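Local coordinates for protein TqaA (Penicillium aethiopicum, PDB 5EJD) that probably serves nonribosomal peptide synthesis as part of a synthetase, this piece being its C-terminal condensation-type domain, which holds a 4'-phosphopantetheine arm, at residues A[176-181]-A[383-388]. Sequence-based numbering, arbitrary orientation.
With PNS (4'-phosphopantetheine), chain R.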
ATOM      1  N   SER A 176       1.330   3.718   5.241  1.00 27.33           N
ATOM      2  CA  SER A 176       0.685   4.251   6.437  1.00 28.20           C
ATOM      3  C   SER A 176       0.800   3.337   7.693  1.00 27.64           C
ATOM      4  O   SER A 176       0.740   3.821   8.802  1.00 25.46           O
ATOM      5  CB  SER A 176      -0.806   4.557   6.121  1.00 28.90           C
ATOM      6  OG  SER A 176      -1.582   3.351   5.952  1.00 28.57           O
ATOM      7  N   ILE A 177       0.996   2.034   7.524  1.00 27.87           N
ATOM      8  CA  ILE A 177       1.173   1.168   8.675  1.00 26.85           C
ATOM      9  C   ILE A 177       2.284   1.635   9.664  1.00 28.33           C
ATOM     10  O   ILE A 177       2.081   1.523  10.869  1.00 29.27           O
ATOM     11  CB  ILE A 177       1.284  -0.330   8.263  1.00 25.75           C
ATOM     12  CG1 ILE A 177       1.139  -1.283   9.459  1.00 27.21           C
ATOM     13  CG2 ILE A 177       2.585  -0.636   7.593  1.00 26.13           C
ATOM     14  CD1 ILE A 177      -0.242  -1.284  10.046  1.00 27.83           C
ATOM     15  N   PRO A 178       3.434   2.168   9.196  1.00 27.85           N
ATOM     16  CA  PRO A 178       4.424   2.648  10.188  1.00 29.79           C
ATOM     17  C   PRO A 178       3.909   3.738  11.081  1.00 32.03           C
ATOM     18  O   PRO A 178       4.389   3.905  12.183  1.00 35.01           O
ATOM     19  CB  PRO A 178       5.538   3.251   9.332  1.00 29.82           C
ATOM     20  CG  PRO A 178       5.384   2.591   8.003  1.00 32.32           C
ATOM     21  CD  PRO A 178       3.913   2.387   7.822  1.00 30.45           C
ATOM     22  N   LYS A 179       2.949   4.499  10.583  1.00 34.22           N
ATOM     23  CA  LYS A 179       2.353   5.555  11.354  1.00 31.71           C
ATOM     24  C   LYS A 179       1.486   5.007  12.437  1.00 29.93           C
ATOM     25  O   LYS A 179       1.333   5.616  13.459  1.00 33.58           O
ATOM     26  CB  LYS A 179       1.582   6.486  10.431  1.00 36.42           C
ATOM     27  CG  LYS A 179       2.534   7.495   9.831  1.00 48.12           C
ATOM     28  CD  LYS A 179       2.071   8.908  10.018  1.00 59.19           C
ATOM     29  CE  LYS A 179       3.193   9.909   9.906  1.00 63.00           C
ATOM     30  NZ  LYS A 179       4.308   9.480   9.040  1.00 56.78           N
ATOM     31  N   LEU A 180       0.876   3.858  12.231  1.00 27.23           N
ATOM     32  CA  LEU A 180       0.118   3.246  13.290  1.00 28.03           C
ATOM     33  C   LEU A 180       1.089   2.935  14.457  1.00 29.53           C
ATOM     34  O   LEU A 180       0.774   3.234  15.587  1.00 27.12           O
ATOM     35  CB  LEU A 180      -0.569   1.987  12.795  1.00 30.38           C
ATOM     36  CG  LEU A 180      -1.609   1.303  13.653  1.00 34.64           C
ATOM     37  CD1 LEU A 180      -2.422   0.345  12.826  1.00 38.88           C
ATOM     38  CD2 LEU A 180      -0.957   0.473  14.724  1.00 40.23           C
ATOM     39  N   PHE A 181       2.257   2.346  14.173  1.00 27.51           N
ATOM     40  CA  PHE A 181       3.204   1.998  15.225  1.00 26.36           C
ATOM     41  C   PHE A 181       3.853   3.217  15.859  1.00 27.26           C
ATOM     42  O   PHE A 181       3.899   3.307  17.084  1.00 27.32           O
ATOM     43  CB  PHE A 181       4.243   1.044  14.728  1.00 25.32           C
ATOM     44  CG  PHE A 181       3.674  -0.173  14.114  1.00 26.32           C
ATOM     45  CD1 PHE A 181       2.565  -0.800  14.672  1.00 26.74           C
ATOM     46  CD2 PHE A 181       4.257  -0.731  12.966  1.00 26.90           C
ATOM     47  CE1 PHE A 181       2.030  -1.945  14.101  1.00 25.86           C
ATOM     48  CE2 PHE A 181       3.730  -1.872  12.402  1.00 28.46           C
ATOM     49  CZ  PHE A 181       2.596  -2.472  12.964  1.00 27.83           C
ATOM     50  N   ASN A 383       8.728  -0.683  -2.208  1.00 24.50           N
ATOM     51  CA  ASN A 383       9.593   0.368  -1.817  1.00 22.70           C
ATOM     52  C   ASN A 383       9.009   1.158  -0.676  1.00 22.83           C
ATOM     53  O   ASN A 383       8.959   2.382  -0.684  1.00 29.78           O
ATOM     54  CB  ASN A 383      10.013   1.239  -3.010  1.00 24.38           C
ATOM     55  CG  ASN A 383       8.868   1.680  -3.867  1.00 24.82           C
ATOM     56  OD1 ASN A 383       7.722   1.271  -3.699  1.00 26.21           O
ATOM     57  ND2 ASN A 383       9.182   2.516  -4.836  1.00 27.72           N
ATOM     58  N   ILE A 384       8.699   0.449   0.384  1.00 23.65           N
ATOM     59  CA  ILE A 384       8.130   1.014   1.606  1.00 26.88           C
ATOM     60  C   ILE A 384       8.924   0.424   2.779  1.00 27.84           C
ATOM     61  O   ILE A 384       9.777  -0.426   2.582  1.00 26.80           O
ATOM     62  CB  ILE A 384       6.718   0.512   1.771  1.00 30.64           C
ATOM     63  CG1 ILE A 384       6.721  -0.994   1.435  1.00 34.10           C
ATOM     64  CG2 ILE A 384       5.805   1.273   0.871  1.00 31.03           C
ATOM     65  CD1 ILE A 384       5.538  -1.729   1.909  1.00 36.25           C
ATOM     66  N   ASP A 385       8.624   0.820   4.002  1.00 30.95           N
ATOM     67  CA  ASP A 385       9.341   0.244   5.175  1.00 32.01           C
ATOM     68  C   ASP A 385       9.144  -1.244   5.251  1.00 30.61           C
ATOM     69  O   ASP A 385       8.041  -1.740   5.214  1.00 27.63           O
ATOM     70  CB  ASP A 385       8.860   0.868   6.481  1.00 34.34           C
ATOM     71  CG  ASP A 385       9.287   2.304   6.632  1.00 38.55           C
ATOM     72  OD1 ASP A 385       9.946   2.832   5.709  1.00 44.46           O
ATOM     73  OD2 ASP A 385       8.952   2.932   7.669  1.00 43.47           O
ATOM     74  N   LEU A 386      10.244  -1.944   5.423  1.00 38.20           N
ATOM     75  CA  LEU A 386      10.230  -3.405   5.581  1.00 42.84           C
ATOM     76  C   LEU A 386      10.516  -3.882   6.996  1.00 42.35           C
ATOM     77  O   LEU A 386      10.285  -5.041   7.297  1.00 45.20           O
ATOM     78  CB  LEU A 386      11.277  -4.033   4.639  1.00 42.53           C
ATOM     79  CG  LEU A 386      11.084  -3.721   3.147  1.00 38.64           C
ATOM     80  CD1 LEU A 386      12.277  -4.204   2.356  1.00 36.79           C
ATOM     81  CD2 LEU A 386       9.770  -4.318   2.652  1.00 40.16           C
ATOM     82  N   SER A 387      11.028  -2.989   7.838  1.00 45.91           N
ATOM     83  CA  SER A 387      11.291  -3.287   9.258  1.00 46.44           C
ATOM     84  C   SER A 387      10.541  -2.232  10.075  1.00 39.45           C
ATOM     85  O   SER A 387      10.228  -1.148   9.585  1.00 37.50           O
ATOM     86  CB  SER A 387      12.799  -3.333   9.572  1.00 43.40           C
ATOM     87  OG  SER A 387      13.426  -2.074   9.373  1.00 44.90           O
ATOM     88  N   PHE A 388      10.134  -2.609  11.273  1.00 40.71           N
ATOM     89  CA  PHE A 388       9.296  -1.741  12.087  1.00 41.25           C
ATOM     90  C   PHE A 388       9.801  -1.649  13.500  1.00 38.53           C
ATOM     91  O   PHE A 388      10.473  -2.544  13.974  1.00 34.04           O
ATOM     92  CB  PHE A 388       7.878  -2.262  12.094  1.00 41.44           C
ATOM     93  CG  PHE A 388       7.346  -2.480  10.748  1.00 41.54           C
ATOM     94  CD1 PHE A 388       7.508  -3.711  10.130  1.00 44.27           C
ATOM     95  CD2 PHE A 388       6.702  -1.450  10.075  1.00 40.69           C
ATOM     96  CE1 PHE A 388       7.028  -3.910   8.848  1.00 48.11           C
ATOM     97  CE2 PHE A 388       6.200  -1.647   8.811  1.00 41.66           C
ATOM     98  CZ  PHE A 388       6.363  -2.882   8.194  1.00 46.97           C
TER
HETATM   99  O23 PNS R 101      10.194   4.104  -7.307  1.00 20.52           O
HETATM  100  P24 PNS R 101       8.969   4.095  -8.189  1.00 21.59           P
HETATM  101  O26 PNS R 101       9.213   4.006  -9.644  1.00 21.95           O
HETATM  102  O27 PNS R 101       7.754   3.211  -7.559  1.00 19.86           O
HETATM  103  C28 PNS R 101       6.563   2.769  -8.183  1.00 20.06           C
HETATM  104  C29 PNS R 101       5.550   1.976  -7.235  1.00 23.38           C
HETATM  105  C30 PNS R 101       6.410   0.755  -7.268  1.00 24.81           C
HETATM  106  C31 PNS R 101       4.444   2.175  -8.287  1.00 22.62           C
HETATM  107  C32 PNS R 101       5.537   2.844  -5.938  1.00 23.09           C
HETATM  108  O33 PNS R 101       5.233   4.248  -6.304  1.00 19.04           O
HETATM  109  C34 PNS R 101       4.320   2.377  -5.164  1.00 25.98           C
HETATM  110  O35 PNS R 101       3.206   2.868  -5.387  1.00 27.83           O
HETATM  111  N36 PNS R 101       4.062   1.425  -4.329  1.00 32.13           N
HETATM  112  C37 PNS R 101       4.801   0.429  -3.696  1.00 41.81           C
HETATM  113  C38 PNS R 101       4.416   0.338  -2.230  1.00 45.67           C
HETATM  114  C39 PNS R 101       3.225  -0.502  -1.852  1.00 45.73           C
HETATM  115  O40 PNS R 101       2.126  -0.064  -2.059  1.00 52.58           O
HETATM  116  N41 PNS R 101       3.481  -1.642  -1.212  1.00 45.89           N
HETATM  117  C42 PNS R 101       2.474  -2.573  -0.770  1.00 46.44           C
HETATM  118  C43 PNS R 101       1.594  -2.005   0.295  1.00 49.79           C
HETATM  119  S44 PNS R 101       1.236  -3.253   1.550  1.00 56.59           S
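In the crossover that carries the chain from the C-terminal lobe of this condensation fold to its N-terminal lobe, F388 packs on I177, P178 and F181 at the start of helix 177-188. The two phenylalanines form an offset edge-to-face pair: their planes stand at 83°, the centroids are 5.7 Å apart, and the edge of F181 approaches the face of F388, with F181 CE2 3.8 Å from F388 CD2. I177 lays its CG2 branch 3.9 Å from F388 CE2, and P178 CG sits at the edge of the F388 ring. A carboxylate oxygen rests on the same proline, D385 OD2 lying 3.6 Å from P178 CG. W63 and Y411, on neighbouring strands, add aromatic contacts around this cluster.

At the other end, N383 and I384 line the pocket that takes the pantetheine arm. N383 has CG between its backbone N and carbonyl carbon (chi1 49°), which brings the amide to the phosphate: ND2 donates to PNS O27 over 3.2 Å at an N-H...O angle of 150°. I384 CG2 lies 3.5 Å from PNS C38. With an alanine here instead of N383, PNS O27 would probably lose this donor, leaving the phosphate end less firmly positioned. Running from strand 377-381 to strand 408-416 in another sheet, the loop joins the lobes beside the pantetheine tunnel, like the latch crossover of condensation domains.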